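Local coordinates for uronate dehydrogenase (Agrobacterium tumefaciens, PDB 3RFX), which catalyses the NAD-dependent oxidation of uronic acids such as galacturonate and glucuronate, and folds as a Rossmann-type dehydrogenase, at residues L160-S165 with V202-S207; L176-S181 with G212-S217; G164-E169 with F180-F185; Q103-F108 with E190-A195. The protein carries 1 engineered substitution. All blocks are in the same frame, centred on the assembly; numbering follows the deposited sequence.

Contact 1: L160-S165 with V202-S207; sequences LVRIGS and VVWGAS
Strand 160-163 and strand 202-205 run parallel, their axes 4.4 Å apart at closest with a 25° angle between their directions, pairing Leu160 with Val202, Val161 with Val203, Arg162 with Trp204 and Ile163 with Gly205. Four backbone hydrogen bonds join the segments, the last from Gly164 just past the strand. Val203 N gives to Leu160 O at 2.8 Å, and Arg162 N answers to Val203 O almost in line with that carbonyl; Gly205 N then reaches Arg162 O, and Gly164 N closes the ladder on Gly205 O at 2.8 Å. Beside Gly205 the strands draw in to 4.2 Å between Ile163 CA and Gly205 CA, and Val161 CG1 lies over Gly205 CA. On the face bearing Arg162 and Trp204, the extended arginine (CG beside its own backbone N, chi1 -68°) runs alongside the indole and points the same way. Its CD sits off-centre over the six-membered ring, a CH-pi contact 4.2 Å from the Trp204 centroid, while Arg162 NH1 comes 3.4 Å from Trp204 CH2, with the guanidinium and indole planes 72° apart. Val202 CG1 covers one guanidinium face, 3.7 Å from Arg162 NE. On the face bearing Val161 and Val203, Val161 CG2 packs against Val203 CB. Arg162 is buried, but its NH2 forms a salt bridge with Glu144 of helix 135-154, which balances the charge; the apolar and aromatic packing would be expected to strengthen this ion pair.

Contact 2: L176-S181 with G212-S217; sequences LSTWFS and GWWDNS
Ser177 lies over the indole of Trp213, and this is the tight part of the contact. Its CB sits above the five-membered ring, 3.6 Å from the centroid and 26° off the normal, close enough for a CH-pi contact; the nearest ring atom is Trp213 CE2, 3.3 Å from Ser177 CB. Ser177 OG is 3.1 Å from Trp213 NE1, but the angle is poor and no hydrogen bond forms; Ser177 OG is instead bonded to Ala211 O. Phe221 of a second subunit also packs on Trp213, bringing this corner of the fold to a subunit interface. Farther along the same indole, the methyl of Thr178 meets the six-membered ring, with Thr178 CG2 3.4 Å from Trp213 CZ3. With OG1 lodged between the backbone N and the carbonyl carbon (chi1 63°), the threonine sends its methyl to the tryptophans and its hydroxyl to Ser165 OG. The looser part lies toward Trp214, where Trp214 CH2 stays 4.2 Å from Thr178 CG2. Here the backbones are joined by a water, which donates to Ser177 O at 2.8 Å and accepts from Trp213 N at 2.9 Å while resting over one face of the Trp214 ring. Trp214 NE1 is held by Gln254, and its ring stacks on Trp204 of strand 202-205. The contact thus fastens short helix 175-178 to the loop that follows strand 202-205, beyond the carboxyl ends of the parallel strands.

Contact 3: G164-E169 with F180-F185; sequences GSCTPE and FSHDDF. With PO4 (phosphate ion), chain F.
Cys166, in the loop after strand 158-163, reaches with its side chain to Phe180, His182 and Phe185 at the start of helix 182-194. Cys166 CB lies 3.6 Å from Phe180 O and 4.3 Å from Phe180 CB. SG, set anti to the backbone N (chi1 -167°), is 3.3 Å from Phe180 O and makes sulfur-aromatic approaches to three rings: Cys166 SG lies at the edge of His182, 3.8 Å from its CD2, and at the edge of Phe185, also 3.8 Å from its CD2, while its approach to the Phe180 ring is oblique. In the backbone, Phe180 N donates to Ser165 O at 2.8 Å, and Cys166 CA makes a CA-H...O contact with Phe180 O. The imidazole of His182 is fixed at both nitrogens. His182 ND1 donates to O1 of a phosphate ion at 2.6 Å, nearly straight at 171°; NE2 shares a hydrogen bond with a water, and this water donates to Cys166 O. A second water links Thr167 O to His182 N and sits over the ring. The phosphate, probably from the crystallisation liquor, is also bonded by Arg22. Ser181 is the N-cap, its OG accepting from Asp184 N and also hydrogen-bonded to Asp228. The joint thus lies between the carboxyl end of strand 158-163 and the amino end of helix 182-194, with helix 14-22 alongside: its Leu15 touches Cys166, Val18 His182 and Met19 Phe185.

Contact 4: Q103-F108 with E190-A195; sequences QPRIVF and EAVFRA
Arg105 NH1 is shared by two carbonyls at the carboxyl end of helix 182-194. It donates to Ala195 O at 2.6 Å, on a lone pair and in the guanidinium plane, and to Val192 O at 2.8 Å, where the acceptor is tilted somewhat out of that plane. Arg105 NH2 adds a weak bond to Ala195 O and forms a salt bridge with Glu157. The side chain leaves the strand with CG anti to the backbone N, then bends at chi3 (-72°), which turns the guanidinium onto the helix end. Positive charge placed on these carbonyls should interact favourably with the helix dipole. In this Rossmann-type fold, helix 182-194 packs against one face of the parallel sheet, its segment 190-194 running roughly antiparallel to strand 105-108 (156°), the two segment axes 9.2 Å apart at closest. Beside the arginine, Phe193 slides past in the opposite direction, its ring edge 3.4 Å from Arg105 O at CE1, the ring and guanidinium planes only 6° apart. Two residues along the strand, Val107 CG2 meets Val192 CG1 at 3.7 Å and Phe193 CE2 at 4.0 Å. Phe193 also reaches Val69 of the neighbouring strand 67-70, while Val192 touches Ala159 of strand 158-163.

Contacts 1 and 4 meet in the sheet, where strands 158-163 and 105-111 are neighbours: Val161 N lies 3.0 Å from Phe108 O. Contacts 3 and 4 use opposite ends of helix 182-194, their centres about 19 Å apart. Contact 3 begins where contact 1 leaves the strand, sharing Gly164 and Ser165, and Ser207 OG of contact 1 lies 2.7 Å from Asp184 OD2 of contact 3. Contact 2 joins this cluster through Thr178 OG1, 2.7 Å from Ser165 OG. The bound NAD is nearest to contacts 1 and 3, about 6 Å from the Ile163 side chain and 7 Å from that of Cys166. The side chain of Val107 (contact 4) is about 11 Å from the NAD. That of Thr178 (contact 2) is about 13 Å from the NAD.

Contact 1: L160-S165 with V202-S207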
loop_
_atom_site.group_PDB
_atom_site.type_symbol
_atom_site.label_atom_id
_atom_site.label_comp_id
_atom_site.label_asym_id
_atom_site.label_seq_id
_atom_site.Cartn_x
_atom_site.Cartn_y
_atom_site.Cartn_z
ATOM N N LEU A 160 9.999 -15.024 16.001
ATOM C CA LEU A 160 9.485 -14.084 17.001
ATOM C C LEU A 160 7.988 -14.317 17.190
ATOM O O LEU A 160 7.159 -13.750 16.471
ATOM C CB LEU A 160 9.740 -12.643 16.558
ATOM C CG LEU A 160 11.199 -12.309 16.234
ATOM C CD1 LEU A 160 11.295 -10.919 15.624
ATOM C CD2 LEU A 160 12.067 -12.431 17.488
ATOM N N VAL A 161 7.642 -15.166 18.147
ATOM C CA VAL A 161 6.260 -15.603 18.276
ATOM C C VAL A 161 5.505 -14.701 19.249
ATOM O O VAL A 161 5.731 -14.746 20.456
ATOM C CB VAL A 161 6.167 -17.071 18.721
ATOM C CG1 VAL A 161 4.724 -17.562 18.631
ATOM C CG2 VAL A 161 7.077 -17.937 17.858
ATOM N N ARG A 162 4.628 -13.869 18.702
ATOM C CA ARG A 162 3.800 -12.978 19.508
ATOM C C ARG A 162 2.620 -13.763 20.049
ATOM O O ARG A 162 1.557 -13.832 19.432
ATOM C CB ARG A 162 3.351 -11.778 18.678
ATOM C CG ARG A 162 4.520 -10.874 18.319
ATOM C CD ARG A 162 4.093 -9.673 17.479
ATOM N NE ARG A 162 5.225 -8.781 17.227
ATOM C CZ ARG A 162 5.195 -7.759 16.380
ATOM N NH1 ARG A 162 4.089 -7.497 15.686
ATOM N NH2 ARG A 162 6.267 -7.002 16.224
ATOM N N ILE A 163 2.830 -14.393 21.195
ATOM C CA ILE A 163 1.807 -15.267 21.780
ATOM C C ILE A 163 0.526 -14.489 22.139
ATOM O O ILE A 163 0.595 -13.415 22.733
ATOM C CB ILE A 163 2.357 -15.984 23.025
ATOM C CG1 ILE A 163 3.546 -16.868 22.626
ATOM C CG2 ILE A 163 1.279 -16.848 23.686
ATOM C CD1 ILE A 163 4.308 -17.441 23.808
ATOM N N GLY A 164 -0.622 -15.030 21.746
ATOM C CA GLY A 164 -1.911 -14.483 22.145
ATOM C C GLY A 164 -2.222 -14.964 23.554
ATOM O O GLY A 164 -1.658 -14.460 24.528
ATOM N N SER A 165 -3.084 -15.969 23.655
ATOM C CA SER A 165 -3.446 -16.559 24.939
ATOM C C SER A 165 -3.306 -18.067 24.809
ATOM O O SER A 165 -4.167 -18.726 24.245
ATOM C CB SER A 165 -4.897 -16.200 25.296
ATOM O OG SER A 165 -5.069 -14.792 25.323
ATOM N N VAL A 202 8.428 -12.359 12.263
ATOM C CA VAL A 202 7.355 -12.186 13.235
ATOM C C VAL A 202 6.275 -13.218 12.942
ATOM O O VAL A 202 5.832 -13.367 11.803
ATOM C CB VAL A 202 6.738 -10.770 13.147
ATOM C CG1 VAL A 202 5.471 -10.675 14.004
ATOM C CG2 VAL A 202 7.761 -9.706 13.551
ATOM N N VAL A 203 5.859 -13.942 13.974
ATOM C CA VAL A 203 4.802 -14.936 13.849
ATOM C C VAL A 203 3.701 -14.565 14.829
ATOM O O VAL A 203 3.969 -14.375 16.013
ATOM C CB VAL A 203 5.315 -16.337 14.227
ATOM C CG1 VAL A 203 4.202 -17.369 14.096
ATOM C CG2 VAL A 203 6.549 -16.720 13.371
ATOM N N TRP A 204 2.467 -14.456 14.348
ATOM C CA TRP A 204 1.359 -14.185 15.264
ATOM C C TRP A 204 0.965 -15.492 15.926
ATOM O O TRP A 204 0.568 -16.439 15.248
ATOM C CB TRP A 204 0.176 -13.584 14.515
ATOM C CG TRP A 204 0.464 -12.221 13.949
ATOM C CD1 TRP A 204 0.681 -11.910 12.643
ATOM C CD2 TRP A 204 0.562 -10.990 14.680
ATOM N NE1 TRP A 204 0.906 -10.554 12.507
ATOM C CE2 TRP A 204 0.829 -9.968 13.744
ATOM C CE3 TRP A 204 0.429 -10.651 16.038
ATOM C CZ2 TRP A 204 0.973 -8.630 14.114
ATOM C CZ3 TRP A 204 0.578 -9.324 16.408
ATOM C CH2 TRP A 204 0.845 -8.325 15.447
ATOM N N GLY A 205 1.073 -15.545 17.250
ATOM C CA GLY A 205 0.801 -16.774 17.968
ATOM C C GLY A 205 -0.667 -16.924 18.322
ATOM O O GLY A 205 -1.068 -16.592 19.433
ATOM N N ALA A 206 -1.456 -17.416 17.373
ATOM C CA ALA A 206 -2.879 -17.674 17.581
ATOM C C ALA A 206 -3.318 -18.877 16.764
ATOM O O ALA A 206 -2.745 -19.157 15.711
ATOM C CB ALA A 206 -3.693 -16.456 17.178
ATOM N N SER A 207 -4.343 -19.581 17.234
ATOM C CA SER A 207 -4.931 -20.651 16.445
ATOM C C SER A 207 -5.735 -20.078 15.264
ATOM O O SER A 207 -5.699 -18.880 15.027
ATOM C CB SER A 207 -5.766 -21.573 17.331
ATOM O OG SER A 207 -4.908 -22.302 18.201
#

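Contact 2: L176-S181 with G212-S217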
loop_
_atom_site.group_PDB
_atom_site.type_symbol
_atom_site.label_atom_id
_atom_site.label_comp_id
_atom_site.label_asym_id
_atom_site.label_seq_id
_atom_site.Cartn_x
_atom_site.Cartn_y
_atom_site.Cartn_z
ATOM N N LEU A 176 -11.596 -15.509 22.271
ATOM C CA LEU A 176 -12.206 -15.962 21.021
ATOM C C LEU A 176 -11.364 -15.473 19.841
ATOM O O LEU A 176 -11.473 -16.003 18.736
ATOM C CB LEU A 176 -13.637 -15.441 20.883
ATOM C CG LEU A 176 -14.591 -16.015 21.928
ATOM C CD1 LEU A 176 -15.979 -15.375 21.805
ATOM C CD2 LEU A 176 -14.681 -17.541 21.770
ATOM N N SER A 177 -10.549 -14.451 20.084
ATOM C CA SER A 177 -9.646 -13.934 19.058
ATOM C C SER A 177 -8.201 -14.346 19.311
ATOM O O SER A 177 -7.476 -14.632 18.361
ATOM C CB SER A 177 -9.732 -12.401 18.958
ATOM O OG SER A 177 -11.065 -11.981 18.674
ATOM N N THR A 178 -7.782 -14.365 20.580
ATOM C CA THR A 178 -6.359 -14.520 20.907
ATOM C C THR A 178 -5.898 -15.941 21.237
ATOM O O THR A 178 -4.692 -16.181 21.367
ATOM C CB THR A 178 -5.937 -13.620 22.091
ATOM O OG1 THR A 178 -6.659 -14.012 23.262
ATOM C CG2 THR A 178 -6.207 -12.141 21.798
ATOM N N TRP A 179 -6.836 -16.871 21.379
ATOM C CA TRP A 179 -6.496 -18.231 21.800
ATOM C C TRP A 179 -5.451 -18.852 20.892
ATOM O O TRP A 179 -5.560 -18.791 19.669
ATOM C CB TRP A 179 -7.732 -19.128 21.802
ATOM C CG TRP A 179 -7.499 -20.497 22.407
ATOM C CD1 TRP A 179 -6.868 -20.777 23.586
ATOM C CD2 TRP A 179 -7.920 -21.754 21.868
ATOM N NE1 TRP A 179 -6.865 -22.137 23.811
ATOM C CE2 TRP A 179 -7.504 -22.757 22.768
ATOM C CE3 TRP A 179 -8.609 -22.131 20.706
ATOM C CZ2 TRP A 179 -7.759 -24.109 22.548
ATOM C CZ3 TRP A 179 -8.858 -23.471 20.486
ATOM C CH2 TRP A 179 -8.434 -24.447 21.405
ATOM N N PHE A 180 -4.448 -19.457 21.519
ATOM C CA PHE A 180 -3.395 -20.201 20.823
ATOM C C PHE A 180 -3.357 -21.563 21.501
ATOM O O PHE A 180 -2.870 -21.674 22.625
ATOM C CB PHE A 180 -2.064 -19.489 21.033
ATOM C CG PHE A 180 -0.954 -19.941 20.097
ATOM C CD1 PHE A 180 -1.236 -20.645 18.930
ATOM C CD2 PHE A 180 0.363 -19.615 20.380
ATOM C CE1 PHE A 180 -0.202 -21.035 18.067
ATOM C CE2 PHE A 180 1.397 -19.990 19.523
ATOM C CZ PHE A 180 1.113 -20.694 18.372
ATOM N N SER A 181 -3.888 -22.589 20.848
ATOM C CA SER A 181 -3.995 -23.901 21.492
ATOM C C SER A 181 -2.618 -24.530 21.716
ATOM O O SER A 181 -1.654 -24.200 21.026
ATOM C CB SER A 181 -4.854 -24.851 20.664
ATOM O OG SER A 181 -4.168 -25.242 19.477
ATOM N N GLY A 212 -10.015 -14.044 14.743
ATOM C CA GLY A 212 -8.631 -13.599 14.835
ATOM C C GLY A 212 -8.410 -12.194 14.287
ATOM O O GLY A 212 -9.105 -11.767 13.346
ATOM N N TRP A 213 -7.443 -11.481 14.873
ATOM C CA TRP A 213 -7.117 -10.109 14.501
ATOM C C TRP A 213 -5.868 -10.011 13.621
ATOM O O TRP A 213 -5.533 -8.923 13.162
ATOM C CB TRP A 213 -6.810 -9.269 15.751
ATOM C CG TRP A 213 -7.890 -9.260 16.805
ATOM C CD1 TRP A 213 -9.235 -9.289 16.610
ATOM C CD2 TRP A 213 -7.683 -9.188 18.222
ATOM N NE1 TRP A 213 -9.893 -9.244 17.838
ATOM C CE2 TRP A 213 -8.953 -9.190 18.835
ATOM C CE3 TRP A 213 -6.540 -9.131 19.029
ATOM C CZ2 TRP A 213 -9.111 -9.130 20.220
ATOM C CZ3 TRP A 213 -6.698 -9.081 20.408
ATOM C CH2 TRP A 213 -7.971 -9.076 20.986
ATOM N N TRP A 214 -5.170 -11.131 13.426
ATOM C CA TRP A 214 -3.780 -11.098 12.942
ATOM C C TRP A 214 -3.559 -11.874 11.645
ATOM O O TRP A 214 -4.133 -12.929 11.442
ATOM C CB TRP A 214 -2.823 -11.638 14.021
ATOM C CG TRP A 214 -2.943 -10.918 15.337
ATOM C CD1 TRP A 214 -3.145 -9.571 15.527
ATOM C CD2 TRP A 214 -2.856 -11.498 16.640
ATOM N NE1 TRP A 214 -3.199 -9.290 16.872
ATOM C CE2 TRP A 214 -3.026 -10.453 17.576
ATOM C CE3 TRP A 214 -2.661 -12.803 17.111
ATOM C CZ2 TRP A 214 -3.009 -10.676 18.952
ATOM C CZ3 TRP A 214 -2.645 -13.022 18.481
ATOM C CH2 TRP A 214 -2.810 -11.962 19.384
ATOM N N ASP A 215 -2.694 -11.343 10.790
ATOM C CA ASP A 215 -2.504 -11.879 9.443
ATOM C C ASP A 215 -1.124 -12.532 9.339
ATOM O O ASP A 215 -0.128 -11.836 9.343
ATOM C CB ASP A 215 -2.613 -10.731 8.430
ATOM C CG ASP A 215 -2.306 -11.168 6.994
ATOM O OD1 ASP A 215 -2.210 -12.385 6.722
ATOM O OD2 ASP A 215 -2.164 -10.277 6.137
ATOM N N ASN A 216 -1.083 -13.862 9.273
ATOM C CA ASN A 216 0.174 -14.604 9.145
ATOM C C ASN A 216 0.466 -15.006 7.701
ATOM O O ASN A 216 1.270 -15.904 7.462
ATOM C CB ASN A 216 0.117 -15.889 9.979
ATOM C CG ASN A 216 0.663 -15.712 11.385
ATOM O OD1 ASN A 216 1.594 -14.942 11.616
ATOM N ND2 ASN A 216 0.097 -16.459 12.332
ATOM N N SER A 217 -0.200 -14.381 6.738
ATOM C CA SER A 217 -0.096 -14.866 5.355
ATOM C C SER A 217 1.335 -14.803 4.802
ATOM O O SER A 217 1.709 -15.613 3.949
ATOM C CB SER A 217 -1.059 -14.126 4.423
ATOM O OG SER A 217 -0.718 -12.758 4.332
HETATM O O HOH W 1 -5.952 -12.642 17.093
#

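Contact 3: G164-E169 with F180-F185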
loop_
_atom_site.group_PDB
_atom_site.type_symbol
_atom_site.label_atom_id
_atom_site.label_comp_id
_atom_site.label_asym_id
_atom_site.label_seq_id
_atom_site.Cartn_x
_atom_site.Cartn_y
_atom_site.Cartn_z
ATOM N N GLY A 164 -0.622 -15.030 21.746
ATOM C CA GLY A 164 -1.911 -14.483 22.145
ATOM C C GLY A 164 -2.222 -14.964 23.554
ATOM O O GLY A 164 -1.658 -14.460 24.528
ATOM N N SER A 165 -3.084 -15.969 23.655
ATOM C CA SER A 165 -3.446 -16.559 24.939
ATOM C C SER A 165 -3.306 -18.067 24.809
ATOM O O SER A 165 -4.167 -18.726 24.245
ATOM C CB SER A 165 -4.897 -16.200 25.296
ATOM O OG SER A 165 -5.069 -14.792 25.323
ATOM N N CYS A 166 -2.201 -18.613 25.302
ATOM C CA CYS A 166 -1.945 -20.039 25.134
ATOM C C CYS A 166 -2.451 -20.770 26.367
ATOM O O CYS A 166 -1.758 -20.850 27.383
ATOM C CB CYS A 166 -0.445 -20.302 24.904
ATOM S SG CYS A 166 -0.086 -21.978 24.308
ATOM N N THR A 167 -3.673 -21.284 26.273
ATOM C CA THR A 167 -4.366 -21.881 27.410
ATOM C C THR A 167 -5.021 -23.178 26.974
ATOM O O THR A 167 -5.133 -23.449 25.783
ATOM C CB THR A 167 -5.476 -20.943 27.926
ATOM O OG1 THR A 167 -6.413 -20.699 26.869
ATOM C CG2 THR A 167 -4.895 -19.622 28.385
ATOM N N PRO A 168 -5.470 -23.996 27.938
ATOM C CA PRO A 168 -6.155 -25.231 27.552
ATOM C C PRO A 168 -7.410 -24.962 26.727
ATOM O O PRO A 168 -7.732 -25.744 25.834
ATOM C CB PRO A 168 -6.524 -25.862 28.900
ATOM C CG PRO A 168 -5.490 -25.330 29.840
ATOM C CD PRO A 168 -5.229 -23.923 29.389
ATOM N N GLU A 169 -8.104 -23.868 27.026
ATOM C CA GLU A 169 -9.273 -23.471 26.247
ATOM C C GLU A 169 -9.534 -21.969 26.415
ATOM O O GLU A 169 -9.090 -21.358 27.387
ATOM C CB GLU A 169 -10.507 -24.280 26.675
ATOM C CG GLU A 169 -10.951 -23.987 28.089
ATOM C CD GLU A 169 -12.153 -24.824 28.535
ATOM O OE1 GLU A 169 -12.741 -25.548 27.703
ATOM O OE2 GLU A 169 -12.511 -24.748 29.728
ATOM N N PHE A 180 -4.448 -19.457 21.519
ATOM C CA PHE A 180 -3.395 -20.201 20.823
ATOM C C PHE A 180 -3.357 -21.563 21.501
ATOM O O PHE A 180 -2.870 -21.674 22.625
ATOM C CB PHE A 180 -2.064 -19.489 21.033
ATOM C CG PHE A 180 -0.954 -19.941 20.097
ATOM C CD1 PHE A 180 -1.236 -20.645 18.930
ATOM C CD2 PHE A 180 0.363 -19.615 20.380
ATOM C CE1 PHE A 180 -0.202 -21.035 18.067
ATOM C CE2 PHE A 180 1.397 -19.990 19.523
ATOM C CZ PHE A 180 1.113 -20.694 18.372
ATOM N N SER A 181 -3.888 -22.589 20.848
ATOM C CA SER A 181 -3.995 -23.901 21.492
ATOM C C SER A 181 -2.618 -24.530 21.716
ATOM O O SER A 181 -1.654 -24.200 21.026
ATOM C CB SER A 181 -4.854 -24.851 20.664
ATOM O OG SER A 181 -4.168 -25.242 19.477
ATOM N N HIS A 182 -2.527 -25.440 22.682
ATOM C CA HIS A 182 -1.286 -26.180 22.884
ATOM C C HIS A 182 -0.873 -26.905 21.608
ATOM O O HIS A 182 0.289 -26.822 21.194
ATOM C CB HIS A 182 -1.423 -27.173 24.041
ATOM C CG HIS A 182 -1.583 -26.518 25.373
ATOM N ND1 HIS A 182 -2.086 -27.180 26.472
ATOM C CD2 HIS A 182 -1.317 -25.256 25.783
ATOM C CE1 HIS A 182 -2.111 -26.358 27.504
ATOM N NE2 HIS A 182 -1.650 -25.184 27.114
ATOM N N ASP A 183 -1.820 -27.595 20.979
ATOM C CA ASP A 183 -1.539 -28.315 19.736
ATOM C C ASP A 183 -0.950 -27.406 18.659
ATOM O O ASP A 183 -0.019 -27.798 17.950
ATOM C CB ASP A 183 -2.798 -28.976 19.177
ATOM C CG ASP A 183 -3.141 -30.283 19.874
ATOM O OD1 ASP A 183 -2.353 -30.755 20.720
ATOM O OD2 ASP A 183 -4.211 -30.839 19.558
ATOM N N ASP A 184 -1.513 -26.210 18.505
ATOM C CA ASP A 184 -1.047 -25.303 17.447
ATOM C C ASP A 184 0.310 -24.678 17.759
ATOM O O ASP A 184 1.099 -24.420 16.853
ATOM C CB ASP A 184 -2.100 -24.225 17.127
ATOM C CG ASP A 184 -3.280 -24.779 16.342
ATOM O OD1 ASP A 184 -3.113 -25.789 15.632
ATOM O OD2 ASP A 184 -4.385 -24.202 16.417
ATOM N N PHE A 185 0.605 -24.448 19.037
ATOM C CA PHE A 185 1.916 -23.922 19.396
ATOM C C PHE A 185 2.961 -25.025 19.184
ATOM O O PHE A 185 4.046 -24.777 18.660
ATOM C CB PHE A 185 1.928 -23.397 20.837
ATOM C CG PHE A 185 3.105 -22.517 21.160
ATOM C CD1 PHE A 185 4.068 -22.221 20.198
ATOM C CD2 PHE A 185 3.253 -21.983 22.426
ATOM C CE1 PHE A 185 5.147 -21.419 20.500
ATOM C CE2 PHE A 185 4.339 -21.176 22.736
ATOM C CZ PHE A 185 5.288 -20.893 21.769
HETATM P P PO4 F . -2.090 -30.740 26.791
HETATM O O1 PO4 F . -3.002 -29.646 26.284
HETATM O O2 PO4 F . -2.645 -32.082 26.379
HETATM O O3 PO4 F . -0.714 -30.572 26.198
HETATM O O4 PO4 F . -1.998 -30.661 28.296
HETATM O O HOH W 2 -1.356 -23.217 29.251
HETATM O O HOH W 3 -4.778 -25.901 24.293
#

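Contact 4: Q103-F108 with E190-A195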
loop_
_atom_site.group_PDB
_atom_site.type_symbol
_atom_site.label_atom_id
_atom_site.label_comp_id
_atom_site.label_asym_id
_atom_site.label_seq_id
_atom_site.Cartn_x
_atom_site.Cartn_y
_atom_site.Cartn_z
ATOM N N GLN A 103 25.057 -21.031 17.278
ATOM C CA GLN A 103 23.816 -20.337 16.916
ATOM C C GLN A 103 22.640 -21.282 16.724
ATOM O O GLN A 103 22.005 -21.291 15.672
ATOM C CB GLN A 103 24.032 -19.439 15.682
ATOM C CG GLN A 103 25.074 -18.378 15.956
ATOM C CD GLN A 103 25.363 -17.441 14.795
ATOM O OE1 GLN A 103 26.184 -16.534 14.929
ATOM N NE2 GLN A 103 24.692 -17.642 13.666
ATOM N N PRO A 104 22.331 -22.080 17.758
ATOM C CA PRO A 104 21.152 -22.942 17.684
ATOM C C PRO A 104 19.921 -22.069 17.402
ATOM O O PRO A 104 19.817 -20.968 17.949
ATOM C CB PRO A 104 21.066 -23.528 19.101
ATOM C CG PRO A 104 21.767 -22.519 19.959
ATOM C CD PRO A 104 22.917 -22.068 19.108
ATOM N N ARG A 105 19.032 -22.548 16.543
ATOM C CA ARG A 105 17.822 -21.812 16.185
ATOM C C ARG A 105 16.959 -21.573 17.429
ATOM O O ARG A 105 16.832 -22.459 18.279
ATOM C CB ARG A 105 17.046 -22.608 15.140
ATOM C CG ARG A 105 15.811 -21.916 14.583
ATOM C CD ARG A 105 15.277 -22.675 13.383
ATOM N NE ARG A 105 16.153 -22.522 12.215
ATOM C CZ ARG A 105 15.928 -23.110 11.044
ATOM N NH1 ARG A 105 14.863 -23.880 10.890
ATOM N NH2 ARG A 105 16.767 -22.925 10.021
ATOM N N ILE A 106 16.364 -20.382 17.517
ATOM C CA ILE A 106 15.583 -19.980 18.689
ATOM C C ILE A 106 14.105 -19.750 18.365
ATOM O O ILE A 106 13.773 -19.077 17.388
ATOM C CB ILE A 106 16.153 -18.693 19.293
ATOM C CG1 ILE A 106 17.583 -18.939 19.792
ATOM C CG2 ILE A 106 15.257 -18.156 20.435
ATOM C CD1 ILE A 106 18.348 -17.673 20.057
ATOM N N VAL A 107 13.221 -20.335 19.168
ATOM C CA VAL A 107 11.817 -19.910 19.176
ATOM C C VAL A 107 11.671 -18.970 20.367
ATOM O O VAL A 107 11.804 -19.390 21.515
ATOM C CB VAL A 107 10.838 -21.098 19.298
ATOM C CG1 VAL A 107 9.382 -20.608 19.448
ATOM C CG2 VAL A 107 10.944 -22.012 18.091
ATOM N N PHE A 108 11.445 -17.689 20.098
ATOM C CA PHE A 108 11.320 -16.696 21.156
ATOM C C PHE A 108 9.852 -16.467 21.512
ATOM O O PHE A 108 9.040 -16.188 20.636
ATOM C CB PHE A 108 11.948 -15.376 20.703
ATOM C CG PHE A 108 11.749 -14.236 21.664
ATOM C CD1 PHE A 108 12.022 -14.388 23.016
ATOM C CD2 PHE A 108 11.316 -12.997 21.213
ATOM C CE1 PHE A 108 11.859 -13.331 23.902
ATOM C CE2 PHE A 108 11.148 -11.932 22.098
ATOM C CZ PHE A 108 11.428 -12.099 23.439
ATOM N N GLU A 190 7.426 -27.257 15.768
ATOM C CA GLU A 190 7.921 -28.289 14.853
ATOM C C GLU A 190 8.231 -27.718 13.463
ATOM O O GLU A 190 9.253 -28.048 12.850
ATOM C CB GLU A 190 6.932 -29.458 14.773
ATOM C CG GLU A 190 6.772 -30.153 16.131
ATOM C CD GLU A 190 5.606 -31.122 16.189
ATOM O OE1 GLU A 190 4.686 -31.019 15.344
ATOM O OE2 GLU A 190 5.603 -31.979 17.100
ATOM N N ALA A 191 7.357 -26.841 12.984
ATOM C CA ALA A 191 7.539 -26.206 11.685
ATOM C C ALA A 191 8.753 -25.286 11.684
ATOM O O ALA A 191 9.484 -25.218 10.695
ATOM C CB ALA A 191 6.273 -25.431 11.281
ATOM N N VAL A 192 8.978 -24.586 12.791
ATOM C CA VAL A 192 10.108 -23.664 12.871
ATOM C C VAL A 192 11.442 -24.419 12.814
ATOM O O VAL A 192 12.376 -24.005 12.111
ATOM C CB VAL A 192 10.048 -22.792 14.146
ATOM C CG1 VAL A 192 11.403 -22.106 14.395
ATOM C CG2 VAL A 192 8.925 -21.768 14.033
ATOM N N PHE A 193 11.535 -25.530 13.541
ATOM C CA PHE A 193 12.777 -26.310 13.533
ATOM C C PHE A 193 13.018 -27.126 12.258
ATOM O O PHE A 193 14.167 -27.418 11.924
ATOM C CB PHE A 193 12.908 -27.187 14.789
ATOM C CG PHE A 193 13.200 -26.402 16.036
ATOM C CD1 PHE A 193 14.361 -25.648 16.137
ATOM C CD2 PHE A 193 12.316 -26.405 17.101
ATOM C CE1 PHE A 193 14.632 -24.910 17.273
ATOM C CE2 PHE A 193 12.587 -25.673 18.245
ATOM C CZ PHE A 193 13.742 -24.923 18.328
ATOM N N ARG A 194 11.956 -27.485 11.543
ATOM C CA ARG A 194 12.102 -28.288 10.327
ATOM C C ARG A 194 12.518 -27.459 9.103
ATOM O O ARG A 194 13.040 -28.006 8.131
ATOM C CB ARG A 194 10.803 -29.038 10.005
ATOM C CG ARG A 194 9.812 -28.206 9.200
ATOM C CD ARG A 194 8.437 -28.850 9.071
ATOM N NE ARG A 194 7.493 -27.924 8.440
ATOM C CZ ARG A 194 6.172 -28.065 8.450
ATOM N NH1 ARG A 194 5.610 -29.106 9.059
ATOM N NH2 ARG A 194 5.408 -27.160 7.854
ATOM N N ALA A 195 12.272 -26.150 9.137
ATOM C CA ALA A 195 12.521 -25.310 7.963
ATOM C C ALA A 195 14.007 -25.208 7.605
ATOM O O ALA A 195 14.827 -24.868 8.444
ATOM C CB ALA A 195 11.938 -23.912 8.174
#